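Local coordinates for pyoverdine biosynthesis protein PvcB (Pseudomonas aeruginosa, PDB 4YLM) that probably uses ferrous iron and 2-oxoglutarate to oxidise tyrosine isonitrile to its vinyl isonitrile acid in the biosynthesis of paerucumarin, at residues A[141-146]-A[252-257]; A[50-55]-A[122-127]; A[70-75]-A[273-278]. All coordinates share one frame; numbering follows the deposited sequence.

Interaction 1 of 3, residues A[141-146]-A[252-257]; sequences TTFSST and VIADNL
Phe143 reaches from strand 141-145 to Ala254 and Val252 on strand 251-255. The contact is apolar and small. Its closest approach is 3.8 Å, between Phe143 CE1 and Ala254 CB. Phe143 CZ, at the end of the ring, lies 4.4 Å from Val252 CG1. Both methyl groups come to the ring obliquely. The ring sits where it does because CG lies beside the backbone N and anti to the carbonyl carbon (chi1 -62°). This sends the ring across to the facing strand, where the adjoining atoms CE1 and CZ meet Ala254 and Val252. These two residues are two apart on their strand, and both side chains leave it on the side of Phe143. Leu57 packs against all three residues, and His261 also touches the Phe143 ring.

The strand 251-255 ends in an Asx turn. Asp255 OD1 accepts from Leu257 N at 3.1 Å, with a bent N-H...O angle of 140°. The donor stands above the carboxylate plane, 43° out of it. Within the turn, Asn256 OD1 accepts from Asp114 N, which probably helps to position Asp114, a probable iron ligand.

Phe143 bridges two sheets, and strand 141-145 pairs with strand 259-263, which carries His261, another probable iron ligand. Two sheets facing each other beside the metal site are consistent with the double-stranded beta-helix (jelly-roll) core of the TauD/TfdA oxygenases.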
loop_
_atom_site.group_PDB
_atom_site.type_symbol
_atom_site.label_atom_id
_atom_site.label_comp_id
_atom_site.label_asym_id
_atom_site.label_seq_id
_atom_site.Cartn_x
_atom_site.Cartn_y
_atom_site.Cartn_z
ATOM N N THR A 141 28.112 4.229 -8.939
ATOM C CA THR A 141 27.168 3.264 -9.500
ATOM C C THR A 141 26.144 4.016 -10.340
ATOM O O THR A 141 25.570 5.005 -9.885
ATOM C CB THR A 141 26.413 2.503 -8.378
ATOM O OG1 THR A 141 27.356 1.846 -7.534
ATOM C CG2 THR A 141 25.478 1.471 -8.958
ATOM N N THR A 142 25.889 3.554 -11.558
ATOM C CA THR A 142 24.988 4.303 -12.426
ATOM C C THR A 142 23.708 3.554 -12.746
ATOM O O THR A 142 23.701 2.327 -12.827
ATOM C CB THR A 142 25.653 4.671 -13.754
ATOM O OG1 THR A 142 25.985 3.468 -14.463
ATOM C CG2 THR A 142 26.909 5.502 -13.507
ATOM N N PHE A 143 22.646 4.322 -12.980
ATOM C CA PHE A 143 21.324 3.793 -13.273
ATOM C C PHE A 143 20.691 4.615 -14.388
ATOM O O PHE A 143 20.767 5.843 -14.369
ATOM C CB PHE A 143 20.438 3.902 -12.020
ATOM C CG PHE A 143 20.935 3.092 -10.838
ATOM C CD1 PHE A 143 20.602 1.751 -10.715
ATOM C CD2 PHE A 143 21.709 3.680 -9.848
ATOM C CE1 PHE A 143 21.053 1.002 -9.638
ATOM C CE2 PHE A 143 22.157 2.945 -8.766
ATOM C CZ PHE A 143 21.819 1.603 -8.656
ATOM N N SER A 144 20.052 3.943 -15.343
ATOM C CA SER A 144 19.325 4.623 -16.407
ATOM C C SER A 144 17.895 4.138 -16.472
ATOM O O SER A 144 17.644 2.931 -16.482
ATOM C CB SER A 144 19.982 4.368 -17.778
ATOM O OG SER A 144 21.164 5.129 -17.908
ATOM N N SER A 145 16.960 5.077 -16.545
ATOM C CA SER A 145 15.548 4.731 -16.713
ATOM C C SER A 145 15.253 4.485 -18.183
ATOM O O SER A 145 15.392 5.391 -19.003
ATOM C CB SER A 145 14.673 5.877 -16.207
ATOM O OG SER A 145 13.381 5.798 -16.781
ATOM N N THR A 146 14.869 3.270 -18.541
ATOM C CA THR A 146 14.676 2.993 -19.954
ATOM C C THR A 146 13.435 3.686 -20.523
ATOM O O THR A 146 13.429 4.062 -21.691
ATOM C CB THR A 146 14.745 1.485 -20.311
ATOM O OG1 THR A 146 13.678 0.767 -19.681
ATOM C CG2 THR A 146 16.093 0.888 -19.867
ATOM N N VAL A 252 19.609 1.439 -0.965
ATOM C CA VAL A 252 19.116 1.731 -2.291
ATOM C C VAL A 252 18.321 0.534 -2.783
ATOM O O VAL A 252 18.746 -0.616 -2.640
ATOM C CB VAL A 252 20.280 2.059 -3.274
ATOM C CG1 VAL A 252 19.809 2.029 -4.730
ATOM C CG2 VAL A 252 20.915 3.407 -2.912
ATOM N N ILE A 253 17.151 0.813 -3.335
ATOM C CA ILE A 253 16.309 -0.231 -3.887
ATOM C C ILE A 253 16.057 0.138 -5.332
ATOM O O ILE A 253 15.486 1.185 -5.596
ATOM C CB ILE A 253 14.960 -0.292 -3.143
ATOM C CG1 ILE A 253 15.191 -0.575 -1.648
ATOM C CG2 ILE A 253 14.060 -1.346 -3.785
ATOM C CD1 ILE A 253 13.934 -0.338 -0.783
ATOM N N ALA A 254 16.480 -0.724 -6.256
ATOM C CA ALA A 254 16.422 -0.444 -7.686
ATOM C C ALA A 254 15.486 -1.420 -8.387
ATOM O O ALA A 254 15.494 -2.616 -8.083
ATOM C CB ALA A 254 17.855 -0.537 -8.300
ATOM N N ASP A 255 14.678 -0.898 -9.309
ATOM C CA ASP A 255 13.767 -1.682 -10.140
ATOM C C ASP A 255 14.552 -2.245 -11.326
ATOM O O ASP A 255 14.695 -1.587 -12.360
ATOM C CB ASP A 255 12.608 -0.771 -10.619
ATOM C CG ASP A 255 11.619 -1.469 -11.541
ATOM O OD1 ASP A 255 11.729 -2.696 -11.771
ATOM O OD2 ASP A 255 10.699 -0.763 -12.043
ATOM N N ASN A 256 15.065 -3.463 -11.158
ATOM C CA ASN A 256 15.866 -4.133 -12.182
ATOM C C ASN A 256 15.092 -4.459 -13.467
ATOM O O ASN A 256 15.704 -4.752 -14.490
ATOM C CB ASN A 256 16.482 -5.414 -11.592
ATOM C CG ASN A 256 17.354 -6.162 -12.586
ATOM O OD1 ASN A 256 18.387 -5.655 -13.053
ATOM N ND2 ASN A 256 16.957 -7.390 -12.893
ATOM N N LEU A 257 13.755 -4.418 -13.420
ATOM C CA LEU A 257 12.944 -4.746 -14.600
ATOM C C LEU A 257 12.757 -3.546 -15.529
ATOM O O LEU A 257 12.366 -3.704 -16.687
ATOM C CB LEU A 257 11.569 -5.324 -14.198
ATOM C CG LEU A 257 11.605 -6.545 -13.259
ATOM C CD1 LEU A 257 10.192 -7.093 -13.020
ATOM C CD2 LEU A 257 12.520 -7.649 -13.831
#

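Interaction 2 of 3, residues A[50-55]-A[122-127]; sequences GLARSH and PEFQVF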
loop_
_atom_site.group_PDB
_atom_site.type_symbol
_atom_site.label_atom_id
_atom_site.label_comp_id
_atom_site.label_asym_id
_atom_site.label_seq_id
_atom_site.Cartn_x
_atom_site.Cartn_y
_atom_site.Cartn_z
ATOM N N GLY A 50 5.963 -0.541 -3.610
ATOM C CA GLY A 50 5.127 0.293 -4.460
ATOM C C GLY A 50 5.891 1.489 -5.023
ATOM O O GLY A 50 5.840 1.753 -6.225
ATOM N N LEU A 51 6.597 2.213 -4.158
ATOM C CA LEU A 51 7.390 3.360 -4.599
ATOM C C LEU A 51 8.509 2.946 -5.564
ATOM O O LEU A 51 8.767 3.640 -6.542
ATOM C CB LEU A 51 7.997 4.104 -3.403
ATOM C CG LEU A 51 7.024 4.751 -2.408
ATOM C CD1 LEU A 51 7.785 5.318 -1.205
ATOM C CD2 LEU A 51 6.158 5.817 -3.088
ATOM N N ALA A 52 9.171 1.824 -5.281
ATOM C CA ALA A 52 10.234 1.344 -6.156
ATOM C C ALA A 52 9.689 1.032 -7.540
ATOM O O ALA A 52 10.359 1.248 -8.550
ATOM C CB ALA A 52 10.936 0.108 -5.554
ATOM N N ARG A 53 8.465 0.527 -7.600
ATOM C CA ARG A 53 7.891 0.191 -8.892
ATOM C C ARG A 53 7.529 1.412 -9.754
ATOM O O ARG A 53 7.548 1.329 -10.982
ATOM C CB ARG A 53 6.692 -0.735 -8.715
ATOM C CG ARG A 53 7.123 -2.156 -8.423
ATOM C CD ARG A 53 5.977 -3.003 -7.899
ATOM N NE ARG A 53 6.379 -4.402 -7.794
ATOM C CZ ARG A 53 5.908 -5.237 -6.875
ATOM N NH1 ARG A 53 5.019 -4.809 -5.985
ATOM N NH2 ARG A 53 6.333 -6.493 -6.844
ATOM N N SER A 54 7.196 2.535 -9.119
ATOM C CA SER A 54 6.764 3.715 -9.887
ATOM C C SER A 54 7.878 4.755 -10.049
ATOM O O SER A 54 7.944 5.452 -11.062
ATOM C CB SER A 54 5.554 4.368 -9.220
ATOM O OG SER A 54 5.918 4.767 -7.899
ATOM N N HIS A 55 8.755 4.852 -9.052
ATOM C CA HIS A 55 9.875 5.779 -9.111
ATOM C C HIS A 55 11.155 5.082 -9.603
ATOM O O HIS A 55 12.123 5.755 -9.945
ATOM C CB HIS A 55 10.144 6.394 -7.740
ATOM C CG HIS A 55 9.034 7.263 -7.222
ATOM N ND1 HIS A 55 8.859 8.570 -7.628
ATOM C CD2 HIS A 55 8.071 7.024 -6.298
ATOM C CE1 HIS A 55 7.830 9.093 -6.985
ATOM N NE2 HIS A 55 7.326 8.172 -6.180
ATOM N N PRO A 122 15.573 -11.302 -11.142
ATOM C CA PRO A 122 15.079 -10.635 -9.933
ATOM C C PRO A 122 14.364 -9.335 -10.284
ATOM O O PRO A 122 14.779 -8.668 -11.224
ATOM C CB PRO A 122 16.357 -10.325 -9.162
ATOM C CG PRO A 122 17.399 -10.151 -10.237
ATOM C CD PRO A 122 17.028 -11.134 -11.325
ATOM N N GLU A 123 13.315 -8.973 -9.542
ATOM C CA GLU A 123 12.673 -7.680 -9.776
ATOM C C GLU A 123 13.487 -6.526 -9.192
ATOM O O GLU A 123 13.622 -5.481 -9.821
ATOM C CB GLU A 123 11.224 -7.645 -9.246
ATOM C CG GLU A 123 10.543 -6.281 -9.474
ATOM C CD GLU A 123 9.034 -6.300 -9.229
ATOM O OE1 GLU A 123 8.535 -7.261 -8.604
ATOM O OE2 GLU A 123 8.351 -5.347 -9.667
ATOM N N PHE A 124 14.024 -6.713 -7.988
ATOM C CA PHE A 124 14.736 -5.646 -7.294
ATOM C C PHE A 124 16.162 -6.024 -6.919
ATOM O O PHE A 124 16.450 -7.188 -6.575
ATOM C CB PHE A 124 14.029 -5.267 -5.980
ATOM C CG PHE A 124 12.593 -4.822 -6.147
ATOM C CD1 PHE A 124 12.283 -3.633 -6.805
ATOM C CD2 PHE A 124 11.556 -5.592 -5.631
ATOM C CE1 PHE A 124 10.937 -3.224 -6.951
ATOM C CE2 PHE A 124 10.218 -5.192 -5.772
ATOM C CZ PHE A 124 9.913 -4.011 -6.431
ATOM N N GLN A 125 17.034 -5.015 -6.942
ATOM C CA GLN A 125 18.308 -5.053 -6.230
ATOM C C GLN A 125 18.135 -4.212 -4.961
ATOM O O GLN A 125 17.614 -3.102 -5.017
ATOM C CB GLN A 125 19.434 -4.441 -7.083
ATOM C CG GLN A 125 19.634 -5.061 -8.468
ATOM C CD GLN A 125 20.228 -4.064 -9.463
ATOM O OE1 GLN A 125 19.786 -2.918 -9.544
ATOM N NE2 GLN A 125 21.243 -4.487 -10.200
ATOM N N VAL A 126 18.541 -4.753 -3.815
ATOM C CA VAL A 126 18.601 -3.988 -2.582
ATOM C C VAL A 126 20.081 -3.859 -2.215
ATOM O O VAL A 126 20.763 -4.863 -2.013
ATOM C CB VAL A 126 17.832 -4.680 -1.440
ATOM C CG1 VAL A 126 18.011 -3.915 -0.128
ATOM C CG2 VAL A 126 16.339 -4.783 -1.799
ATOM N N PHE A 127 20.577 -2.627 -2.167
ATOM C CA PHE A 127 21.978 -2.369 -1.826
ATOM C C PHE A 127 22.049 -1.679 -0.476
ATOM O O PHE A 127 21.420 -0.650 -0.277
ATOM C CB PHE A 127 22.633 -1.412 -2.828
ATOM C CG PHE A 127 22.783 -1.953 -4.221
ATOM C CD1 PHE A 127 23.903 -2.689 -4.582
ATOM C CD2 PHE A 127 21.841 -1.663 -5.194
ATOM C CE1 PHE A 127 24.063 -3.161 -5.893
ATOM C CE2 PHE A 127 21.987 -2.131 -6.494
ATOM C CZ PHE A 127 23.108 -2.873 -6.847
#
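Arg53 and Glu123 form a salt bridge with two hydrogen bonds. The guanidinium grips the carboxylate side-on, one nitrogen to each oxygen. Arg53 NE lies 2.9 Å from Glu123 OE2, and the bond is almost straight at 178°. Arg53 NH2 lies 2.9 Å from Glu123 OE1. Both oxygens are close to the guanidinium plane, but the carboxylate is turned 41° from it. Glu123 arrives with an extended chain, CG anti to the backbone N (chi1 179°). Arg53 NH2 also pairs with Glu282, so this nitrogen is shared by two carboxylates.

Glu123 and Phe124 both face Ile279 in a classic beta bulge. Helix 45-55 covers one face of the main jelly-roll sheet here. Gln125, next on strand 120-131, instead hydrogen-bonds the probable iron ligand Asp114.

The apolar part centres on Phe124. Its CE1 is 3.6 Å from Ala52 CB, which approaches obliquely. Phe124 CZ lies over one face of the guanidinium, 3.8 Å from Arg53 NE. On one face of the ring, Glu123 CG sits 3.7 Å above the Phe124 plane, over its centre.

Interaction 3 of 3, residues A[70-75]-A[273-278]; sequences ESLTRY and HLRRVH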
loop_
_atom_site.group_PDB
_atom_site.type_symbol
_atom_site.label_atom_id
_atom_site.label_comp_id
_atom_site.label_asym_id
_atom_site.label_seq_id
_atom_site.Cartn_x
_atom_site.Cartn_y
_atom_site.Cartn_z
ATOM N N GLU A 70 23.719 -10.610 8.305
ATOM C CA GLU A 70 22.664 -11.469 8.806
ATOM C C GLU A 70 21.382 -10.654 9.042
ATOM O O GLU A 70 20.287 -11.095 8.694
ATOM C CB GLU A 70 23.115 -12.139 10.111
ATOM C CG GLU A 70 24.198 -13.222 9.952
ATOM C CD GLU A 70 25.640 -12.690 9.813
ATOM O OE1 GLU A 70 25.861 -11.457 9.795
ATOM O OE2 GLU A 70 26.568 -13.527 9.719
ATOM N N SER A 71 21.531 -9.476 9.643
ATOM C CA SER A 71 20.402 -8.587 9.890
ATOM C C SER A 71 19.783 -8.141 8.563
ATOM O O SER A 71 18.565 -8.197 8.383
ATOM C CB SER A 71 20.853 -7.374 10.705
ATOM O OG SER A 71 19.758 -6.517 10.984
ATOM N N LEU A 72 20.625 -7.722 7.622
ATOM C CA LEU A 72 20.133 -7.366 6.289
ATOM C C LEU A 72 19.361 -8.521 5.676
ATOM O O LEU A 72 18.305 -8.330 5.105
ATOM C CB LEU A 72 21.285 -6.946 5.365
ATOM C CG LEU A 72 20.974 -6.653 3.891
ATOM C CD1 LEU A 72 19.941 -5.537 3.729
ATOM C CD2 LEU A 72 22.265 -6.301 3.147
ATOM N N THR A 73 19.889 -9.730 5.800
ATOM C CA THR A 73 19.246 -10.895 5.209
ATOM C C THR A 73 17.847 -11.137 5.795
ATOM O O THR A 73 16.892 -11.354 5.052
ATOM C CB THR A 73 20.133 -12.152 5.396
ATOM O OG1 THR A 73 21.369 -11.964 4.699
ATOM C CG2 THR A 73 19.455 -13.385 4.849
ATOM N N ARG A 74 17.728 -11.114 7.117
ATOM C CA ARG A 74 16.424 -11.312 7.749
ATOM C C ARG A 74 15.435 -10.232 7.297
ATOM O O ARG A 74 14.268 -10.522 7.001
ATOM C CB ARG A 74 16.543 -11.331 9.281
ATOM C CG ARG A 74 17.297 -12.549 9.840
ATOM C CD ARG A 74 17.223 -12.614 11.365
ATOM N NE ARG A 74 17.847 -11.463 12.007
ATOM C CZ ARG A 74 19.125 -11.411 12.373
ATOM N NH1 ARG A 74 19.918 -12.455 12.169
ATOM N NH2 ARG A 74 19.606 -10.317 12.950
ATOM N N TYR A 75 15.906 -8.988 7.231
ATOM C CA TYR A 75 15.061 -7.908 6.739
ATOM C C TYR A 75 14.561 -8.207 5.338
ATOM O O TYR A 75 13.379 -8.015 5.041
ATOM C CB TYR A 75 15.791 -6.566 6.737
ATOM C CG TYR A 75 15.010 -5.493 6.008
ATOM C CD1 TYR A 75 14.028 -4.758 6.665
ATOM C CD2 TYR A 75 15.240 -5.231 4.662
ATOM C CE1 TYR A 75 13.307 -3.783 6.001
ATOM C CE2 TYR A 75 14.521 -4.261 3.993
ATOM C CZ TYR A 75 13.552 -3.542 4.668
ATOM O OH TYR A 75 12.823 -2.574 4.005
ATOM N N HIS A 273 32.339 -0.352 0.949
ATOM C CA HIS A 273 31.759 -1.644 1.239
ATOM C C HIS A 273 30.240 -1.623 0.987
ATOM O O HIS A 273 29.500 -0.946 1.697
ATOM C CB HIS A 273 32.078 -2.028 2.685
ATOM C CG HIS A 273 31.650 -3.413 3.054
ATOM N ND1 HIS A 273 31.924 -3.973 4.284
ATOM C CD2 HIS A 273 30.958 -4.348 2.358
ATOM C CE1 HIS A 273 31.424 -5.196 4.327
ATOM N NE2 HIS A 273 30.827 -5.446 3.175
ATOM N N LEU A 274 29.799 -2.348 -0.037
ATOM C CA LEU A 274 28.378 -2.497 -0.344
ATOM C C LEU A 274 27.966 -3.947 -0.184
ATOM O O LEU A 274 28.789 -4.858 -0.344
ATOM C CB LEU A 274 28.072 -2.105 -1.800
ATOM C CG LEU A 274 28.496 -0.740 -2.321
ATOM C CD1 LEU A 274 28.052 -0.602 -3.766
ATOM C CD2 LEU A 274 27.910 0.375 -1.457
ATOM N N ARG A 275 26.679 -4.148 0.084
ATOM C CA ARG A 275 26.079 -5.473 0.152
ATOM C C ARG A 275 24.824 -5.491 -0.708
ATOM O O ARG A 275 23.989 -4.595 -0.596
ATOM C CB ARG A 275 25.728 -5.819 1.605
ATOM C CG ARG A 275 26.934 -6.291 2.417
ATOM C CD ARG A 275 26.608 -6.505 3.881
ATOM N NE ARG A 275 27.814 -6.942 4.565
ATOM C CZ ARG A 275 28.104 -6.692 5.835
ATOM N NH1 ARG A 275 27.258 -6.013 6.606
ATOM N NH2 ARG A 275 29.255 -7.130 6.334
ATOM N N ARG A 276 24.689 -6.499 -1.568
ATOM C CA ARG A 276 23.540 -6.566 -2.464
ATOM C C ARG A 276 22.719 -7.836 -2.277
ATOM O O ARG A 276 23.271 -8.942 -2.189
ATOM C CB ARG A 276 23.977 -6.468 -3.926
ATOM C CG ARG A 276 22.799 -6.516 -4.911
ATOM C CD ARG A 276 23.198 -7.189 -6.218
ATOM N NE ARG A 276 23.399 -8.624 -6.046
ATOM C CZ ARG A 276 24.018 -9.401 -6.932
ATOM N NH1 ARG A 276 24.501 -8.880 -8.045
ATOM N NH2 ARG A 276 24.163 -10.699 -6.699
ATOM N N VAL A 277 21.398 -7.663 -2.241
ATOM C CA VAL A 277 20.436 -8.759 -2.185
ATOM C C VAL A 277 19.456 -8.616 -3.352
ATOM O O VAL A 277 19.027 -7.502 -3.677
ATOM C CB VAL A 277 19.655 -8.728 -0.852
ATOM C CG1 VAL A 277 18.608 -9.863 -0.790
ATOM C CG2 VAL A 277 20.630 -8.798 0.338
ATOM N N HIS A 278 19.126 -9.735 -3.997
ATOM C CA HIS A 278 18.144 -9.759 -5.069
ATOM C C HIS A 278 16.784 -10.180 -4.513
ATOM O O HIS A 278 16.716 -11.057 -3.654
ATOM C CB HIS A 278 18.566 -10.762 -6.143
ATOM C CG HIS A 278 19.578 -10.234 -7.112
ATOM N ND1 HIS A 278 20.618 -11.002 -7.588
ATOM C CD2 HIS A 278 19.684 -9.033 -7.731
ATOM C CE1 HIS A 278 21.329 -10.294 -8.450
ATOM N NE2 HIS A 278 20.787 -9.094 -8.550
#
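Leu72 meets Arg275 and Val277 through aliphatic carbons, while the flat groups of the two segments lie against their own neighbours. The Arg276 guanidinium has His278 CE1 on one face, 3.2 Å above the plane and over its centre. In turn, Arg276 NE lies over one face of the His278 ring, toward its rim. On the helix, one face of the Arg74 guanidinium covers Glu70 O and Ser71 CA, both toward its rim. Arg74 NE pairs with Glu191 of the third subunit. The Arg275 guanidinium bonds through NE to Glu92.

Helix 69-79 packs here on one face of strand 272-286 in the main jelly-roll sheet. Arg275 and Val277 point to the helix. His278 belongs to the opposite side, where NE2 hydrogen-bonds the probable iron ligand Asp114.

Leu72 carries the helix side of the contact, mainly through CD2. Leu72 CD2 lies 3.8 Å from Arg275 CB and 4.1 Å from Val277 CG2. Leu72 CG is anti to the backbone N (chi1 175°), which extends the side chain toward the strand. The Leu72 and Val277 side chains lie alongside each other, running opposite ways. Beyond CB, the Arg275 chain runs extended from CG to NE, carrying the charge away from Leu72 to Glu92.

The three interactions share the main sheet of the jelly roll, where strands 251-255, 120-131 and 272-286 are consecutive neighbours. Interaction 1 lies near the centre of the chain and joins this sheet to the smaller one. Interactions 2 and 3 lay helices 45-55 and 69-79 on the main sheet. Centres lie about 8 Å apart for interactions 1 and 2, 15 Å for 2 and 3, and 17 Å for 1 and 3. Probable backbone hydrogen bonds join interaction 2 to interaction 1 (Val252 O, Phe127 N) and to interaction 3 (Val126 N, Val277 O). Along the chain, interaction 2 is complete before interaction 1 begins. Distant parts of the sequence thus join in one sheet that probably borders the iron site.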